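Local coordinates for protein uroporphyrin-III C-methyltransferase (Pseudomonas denitrificans, PDB 1S4D) that catalyses the two successive methylations, at C-2 and C-7, that turn uroporphyrinogen III into precorrin-2 on the way to cobalamin and siroheme, with S-adenosyl-L-methionine as methyl donor, at residues Trp18-Gly23 against Arg124-Ile129; Gln40-Val45 against Ala91-Leu96. All blocks are in the same frame, centred on the assembly; numbering follows the deposited sequence.

Contact 1: Trp18-Gly23 against Arg124-Ile129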
loop_
_atom_site.group_PDB
_atom_site.type_symbol
_atom_site.label_atom_id
_atom_site.label_comp_id
_atom_site.label_asym_id
_atom_site.label_seq_id
_atom_site.Cartn_x
_atom_site.Cartn_y
_atom_site.Cartn_z
ATOM N N TRP B 18 -12.830 14.438 -2.091
ATOM C CA TRP B 18 -11.639 13.612 -2.141
ATOM C C TRP B 18 -11.734 12.483 -1.094
ATOM O O TRP B 18 -12.006 12.733 0.099
ATOM C CB TRP B 18 -10.400 14.460 -1.909
ATOM C CG TRP B 18 -10.104 15.439 -2.996
ATOM C CD1 TRP B 18 -10.969 15.902 -3.957
ATOM C CD2 TRP B 18 -8.848 16.062 -3.267
ATOM N NE1 TRP B 18 -10.329 16.781 -4.799
ATOM C CE2 TRP B 18 -9.026 16.902 -4.399
ATOM C CE3 TRP B 18 -7.577 15.991 -2.677
ATOM C CZ2 TRP B 18 -7.995 17.663 -4.942
ATOM C CZ3 TRP B 18 -6.553 16.764 -3.211
ATOM C CH2 TRP B 18 -6.777 17.591 -4.335
ATOM N N LEU B 19 -11.544 11.247 -1.553
ATOM C CA LEU B 19 -11.321 10.107 -0.668
ATOM C C LEU B 19 -9.803 10.008 -0.472
ATOM O O LEU B 19 -9.070 9.712 -1.409
ATOM C CB LEU B 19 -11.888 8.837 -1.292
ATOM C CG LEU B 19 -13.426 8.720 -1.383
ATOM C CD1 LEU B 19 -14.006 9.801 -2.205
ATOM C CD2 LEU B 19 -13.843 7.430 -2.016
ATOM N N VAL B 20 -9.347 10.294 0.746
ATOM C CA VAL B 20 -7.937 10.477 1.067
ATOM C C VAL B 20 -7.513 9.494 2.161
ATOM O O VAL B 20 -8.183 9.386 3.231
ATOM C CB VAL B 20 -7.681 11.907 1.600
ATOM C CG1 VAL B 20 -6.236 12.099 1.961
ATOM C CG2 VAL B 20 -8.111 12.959 0.590
ATOM N N GLY B 21 -6.414 8.777 1.894
ATOM C CA GLY B 21 -5.833 7.888 2.878
ATOM C C GLY B 21 -5.074 8.725 3.890
ATOM O O GLY B 21 -4.305 9.601 3.503
ATOM N N ALA B 22 -5.296 8.479 5.177
ATOM C CA ALA B 22 -4.503 9.111 6.239
ATOM C C ALA B 22 -3.258 8.298 6.560
ATOM O O ALA B 22 -2.431 8.709 7.356
ATOM C CB ALA B 22 -5.353 9.283 7.510
ATOM N N GLY B 23 -3.128 7.120 5.958
ATOM C CA GLY B 23 -2.114 6.170 6.395
ATOM C C GLY B 23 -2.513 5.568 7.740
ATOM O O GLY B 23 -3.612 5.845 8.255
ATOM N N ARG B 124 -11.850 12.710 -6.405
ATOM C CA ARG B 124 -10.494 12.268 -6.671
ATOM C C ARG B 124 -10.192 11.171 -5.638
ATOM O O ARG B 124 -10.770 11.202 -4.542
ATOM C CB ARG B 124 -9.527 13.444 -6.483
ATOM C CG ARG B 124 -8.069 13.020 -6.281
ATOM C CD ARG B 124 -7.077 14.156 -6.243
ATOM N NE ARG B 124 -6.997 14.864 -7.521
ATOM C CZ ARG B 124 -5.946 14.885 -8.324
ATOM N NH1 ARG B 124 -4.838 14.215 -8.017
ATOM N NH2 ARG B 124 -6.010 15.584 -9.452
ATOM N N ILE B 125 -9.305 10.227 -5.975
ATOM C CA ILE B 125 -8.731 9.310 -4.980
ATOM C C ILE B 125 -7.285 9.677 -4.672
ATOM O O ILE B 125 -6.476 9.898 -5.571
ATOM C CB ILE B 125 -8.797 7.838 -5.455
ATOM C CG1 ILE B 125 -10.238 7.430 -5.804
ATOM C CG2 ILE B 125 -8.175 6.882 -4.408
ATOM C CD1 ILE B 125 -11.187 7.344 -4.607
ATOM N N VAL B 126 -6.966 9.733 -3.394
ATOM C CA VAL B 126 -5.627 9.983 -2.961
ATOM C C VAL B 126 -5.182 8.791 -2.150
ATOM O O VAL B 126 -5.582 8.611 -1.000
ATOM C CB VAL B 126 -5.558 11.242 -2.099
ATOM C CG1 VAL B 126 -4.122 11.444 -1.534
ATOM C CG2 VAL B 126 -6.015 12.436 -2.895
ATOM N N PRO B 127 -4.384 7.942 -2.777
ATOM C CA PRO B 127 -3.721 6.832 -2.102
ATOM C C PRO B 127 -3.109 7.182 -0.772
ATOM O O PRO B 127 -2.672 8.301 -0.572
ATOM C CB PRO B 127 -2.619 6.500 -3.084
ATOM C CG PRO B 127 -3.327 6.641 -4.364
ATOM C CD PRO B 127 -4.093 7.940 -4.222
ATOM N N GLY B 128 -3.086 6.219 0.137
ATOM C CA GLY B 128 -2.366 6.352 1.389
ATOM C C GLY B 128 -1.543 5.119 1.727
ATOM O O GLY B 128 -1.686 4.085 1.096
ATOM N N ILE B 129 -0.668 5.228 2.717
ATOM C CA ILE B 129 0.085 4.087 3.186
ATOM C C ILE B 129 -0.854 3.102 3.889
ATOM O O ILE B 129 -1.672 3.487 4.751
ATOM C CB ILE B 129 1.150 4.537 4.159
ATOM C CG1 ILE B 129 2.086 5.567 3.521
ATOM C CG2 ILE B 129 1.873 3.320 4.716
ATOM C CD1 ILE B 129 2.900 5.072 2.294
HETATM O O HOH W 1 -2.247 9.900 1.611
#

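Contact 2: Gln40-Val45 against Ala91-Leu96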
loop_
_atom_site.group_PDB
_atom_site.type_symbol
_atom_site.label_atom_id
_atom_site.label_comp_id
_atom_site.label_asym_id
_atom_site.label_seq_id
_atom_site.Cartn_x
_atom_site.Cartn_y
_atom_site.Cartn_z
ATOM N N GLN B 40 -7.044 22.590 2.702
ATOM C CA GLN B 40 -8.055 23.249 1.872
ATOM C C GLN B 40 -9.486 22.940 2.286
ATOM O O GLN B 40 -10.394 23.725 2.010
ATOM C CB GLN B 40 -7.884 22.852 0.412
ATOM C CG GLN B 40 -6.887 23.689 -0.323
ATOM C CD GLN B 40 -6.545 23.136 -1.695
ATOM O OE1 GLN B 40 -5.397 22.819 -1.955
ATOM N NE2 GLN B 40 -7.534 23.025 -2.569
ATOM N N ALA B 41 -9.689 21.793 2.933
ATOM C CA ALA B 41 -11.035 21.285 3.195
ATOM C C ALA B 41 -11.964 22.218 3.988
ATOM O O ALA B 41 -11.553 22.879 4.938
ATOM C CB ALA B 41 -10.959 19.949 3.856
ATOM N N ASP B 42 -13.227 22.255 3.587
ATOM C CA ASP B 42 -14.249 22.911 4.387
ATOM C C ASP B 42 -14.744 21.963 5.454
ATOM O O ASP B 42 -15.095 22.384 6.539
ATOM C CB ASP B 42 -15.412 23.384 3.520
ATOM C CG ASP B 42 -15.030 24.529 2.611
ATOM O OD1 ASP B 42 -14.455 25.512 3.119
ATOM O OD2 ASP B 42 -15.262 24.538 1.387
ATOM N N VAL B 43 -14.756 20.678 5.147
ATOM C CA VAL B 43 -15.231 19.687 6.089
ATOM C C VAL B 43 -14.440 18.387 5.924
ATOM O O VAL B 43 -14.144 17.961 4.818
ATOM C CB VAL B 43 -16.803 19.532 6.029
ATOM C CG1 VAL B 43 -17.292 19.156 4.637
ATOM C CG2 VAL B 43 -17.318 18.575 7.089
ATOM N N ILE B 44 -14.045 17.804 7.044
ATOM C CA ILE B 44 -13.219 16.604 7.053
ATOM C C ILE B 44 -14.019 15.535 7.767
ATOM O O ILE B 44 -14.203 15.589 9.003
ATOM C CB ILE B 44 -11.880 16.870 7.783
ATOM C CG1 ILE B 44 -11.072 17.919 7.027
ATOM C CG2 ILE B 44 -11.055 15.590 7.920
ATOM C CD1 ILE B 44 -9.892 18.411 7.766
ATOM N N VAL B 45 -14.541 14.596 6.981
ATOM C CA VAL B 45 -15.290 13.478 7.520
ATOM C C VAL B 45 -14.283 12.358 7.685
ATOM O O VAL B 45 -13.718 11.855 6.703
ATOM C CB VAL B 45 -16.436 13.096 6.582
ATOM C CG1 VAL B 45 -17.251 11.926 7.132
ATOM C CG2 VAL B 45 -17.326 14.294 6.365
ATOM N N ALA B 91 -23.984 21.017 -1.381
ATOM C CA ALA B 91 -24.114 22.328 -0.748
ATOM C C ALA B 91 -22.918 23.272 -1.027
ATOM O O ALA B 91 -22.909 24.427 -0.583
ATOM C CB ALA B 91 -24.351 22.163 0.746
ATOM N N GLY B 92 -21.914 22.768 -1.748
ATOM C CA GLY B 92 -20.818 23.589 -2.210
ATOM C C GLY B 92 -19.574 23.579 -1.354
ATOM O O GLY B 92 -18.690 24.397 -1.575
ATOM N N ASN B 93 -19.496 22.666 -0.384
ATOM C CA ASN B 93 -18.281 22.493 0.414
ATOM C C ASN B 93 -17.166 21.800 -0.389
ATOM O O ASN B 93 -17.436 21.011 -1.297
ATOM C CB ASN B 93 -18.556 21.685 1.696
ATOM C CG ASN B 93 -19.433 22.426 2.689
ATOM O OD1 ASN B 93 -18.961 23.290 3.420
ATOM N ND2 ASN B 93 -20.725 22.078 2.728
ATOM N N ARG B 94 -15.917 22.113 -0.054
ATOM C CA ARG B 94 -14.789 21.297 -0.463
ATOM C C ARG B 94 -14.739 20.171 0.576
ATOM O O ARG B 94 -14.510 20.427 1.764
ATOM C CB ARG B 94 -13.487 22.111 -0.442
ATOM C CG ARG B 94 -13.485 23.446 -1.231
ATOM C CD ARG B 94 -12.401 24.389 -0.753
ATOM N NE ARG B 94 -12.611 25.777 -1.152
ATOM C CZ ARG B 94 -12.189 26.298 -2.318
ATOM N NH1 ARG B 94 -11.532 25.542 -3.199
ATOM N NH2 ARG B 94 -12.428 27.573 -2.606
ATOM N N VAL B 95 -14.989 18.940 0.133
ATOM C CA VAL B 95 -15.199 17.813 1.040
ATOM C C VAL B 95 -14.040 16.823 1.011
ATOM O O VAL B 95 -13.667 16.304 -0.063
ATOM C CB VAL B 95 -16.521 17.049 0.713
ATOM C CG1 VAL B 95 -16.831 16.034 1.781
ATOM C CG2 VAL B 95 -17.672 18.001 0.567
ATOM N N LEU B 96 -13.492 16.568 2.197
ATOM C CA LEU B 96 -12.414 15.608 2.411
ATOM C C LEU B 96 -12.955 14.443 3.214
ATOM O O LEU B 96 -13.403 14.638 4.370
ATOM C CB LEU B 96 -11.309 16.274 3.243
ATOM C CG LEU B 96 -9.828 16.009 2.979
ATOM C CD1 LEU B 96 -9.104 16.550 4.123
ATOM C CD2 LEU B 96 -9.514 14.570 2.873
#

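Contact 1: Trp18-Gly23 against Arg124-Ile129
Arg-124 lies over one face of the Trp-18 indole. Its CD sits above the six-membered ring, 3.7 Å from the ring centroid, in a CH-pi contact. Its CB covers the pyrrole end, 3.8 Å from Trp-18 CD1. Arg-124 CG is anti to its backbone N (chi1 161°), and the chain bends at chi3, carrying the guanidinium past the ring. That group, tilted 36° to the indole, is too distant for more than a weak cation-pi attraction. Val-126 CG2 approaches Trp-18 CE3 obliquely, and Val-126 also runs side by side with Val-20. With an alanine for Trp-18, the aliphatic part of Arg-124 would probably lose its flat support and a gap would open beside Val-126.

On the other sheet face, Ile-125 CD1 meets Leu-19 CB (3.7 Å) and CD2. The strands run parallel, pairing Trp-18 with Arg-124, Leu-19 with Ile-125 and Val-20 with Val-126. Leu-19 N bonds to Arg-124 O, Val-126 N to Leu-19 O (2.9 Å) and Gly-21 N to Val-126 O. Beyond, the Gly-21 and Gly-128 CA atoms pass 4.1 Å apart, which appears to leave little room for side chains. A water donates to Gly-21 O and Pro-127 O. Here the pair opens into loops at the S-adenosyl-L-homocysteine site: Gly-23 precedes the binding residue Pro-24, and Gly-128 N bonds to another, Asp-102.

Within this chain, strand 123-126 is an outer strand of the parallel sheet; strand 16-21 also pairs with strand 94-99. Helix 32-40 covers the Trp-18, Val-20 and Val-126 face, helix 109-118 packs on Leu-19, and Trp-257 of the second subunit on Arg-124 and Ile-125.

Contact 2: Gln40-Val45 against Ala91-Leu96
Asp-42 and Arg-94 are joined by two hydrogen bonds that run in opposite directions. Asp-42 N donates to Arg-94 O, 2.9 Å away, from a position tilted slightly out of the carbonyl plane. Arg-94 N donates to Asp-42 OD2 through the anti lone pair of that oxygen, and the bond is nearly straight at 173°. Asp-42 CG is anti to its own carbonyl carbon (chi1 -69°), which brings the carboxylate across to this N-H. Val-43 N adds a weak bond to Arg-94 O. Further along, the pattern is that of parallel strands. Leu-96 N bonds to Val-43 O at 3.0 Å, and Val-45 N to Leu-96 O at 2.8 Å.

The charged pairing is looser. Arg-94 NE lies 3.9 Å from Asp-42 OD2, a long salt bridge, with the carboxylate and guanidinium planes 54° apart. The arginine chain, extended from CG to NE, crosses the Asp-42 side chain at a slant, its CG and CD passing near OD2. Its NH1 is hydrogen-bonded to Leu-12 O.

The apolar contacts lie on both faces of the sheet. Leu-96 CD1 meets Ile-44 CG1 at 3.8 Å, the two side chains pointing the same way. Leu-96 CB also touches Ala-41 CB, in the loop before the strand; helix 32-40 packs on Leu-96 from this side. On the opposite face Val-43 CG1 packs on Val-95 CG2, beneath helix 78-90, and reaches Asn-93 CB just before the strand. Asn-93 ND2 bonds back to Leu-88 O of that helix.

The chemistry thus changes along the pair. At the strand entrances the Asp-42 carboxylate is held chiefly by the Arg-94 N-H; its pairing with the Arg-94 guanidinium, and of OD1 with Arg-59, is long and weak. Deeper in, backbone bonds and aliphatic packing join neighbouring strands.

How the contacts relate
Both contacts belong to the same parallel sheet, with centres about 15 Å apart. Along the chain, contact 2 is nested within the loop that contact 1 closes. They meet where strands 16-21 and 94-99 run side by side: Trp-18 N lies 2.9 Å from Val-95 O, a probable hydrogen bond, and Val-20 packs against Leu-96. Contact 1 leads to the S-adenosyl-L-homocysteine pocket, with Gly-23 about 7 Å from the bound molecule at the nearest atoms. Contact 2 is farther back, with the Leu-96 side chain about 14 Å from the ligand at the nearest atoms.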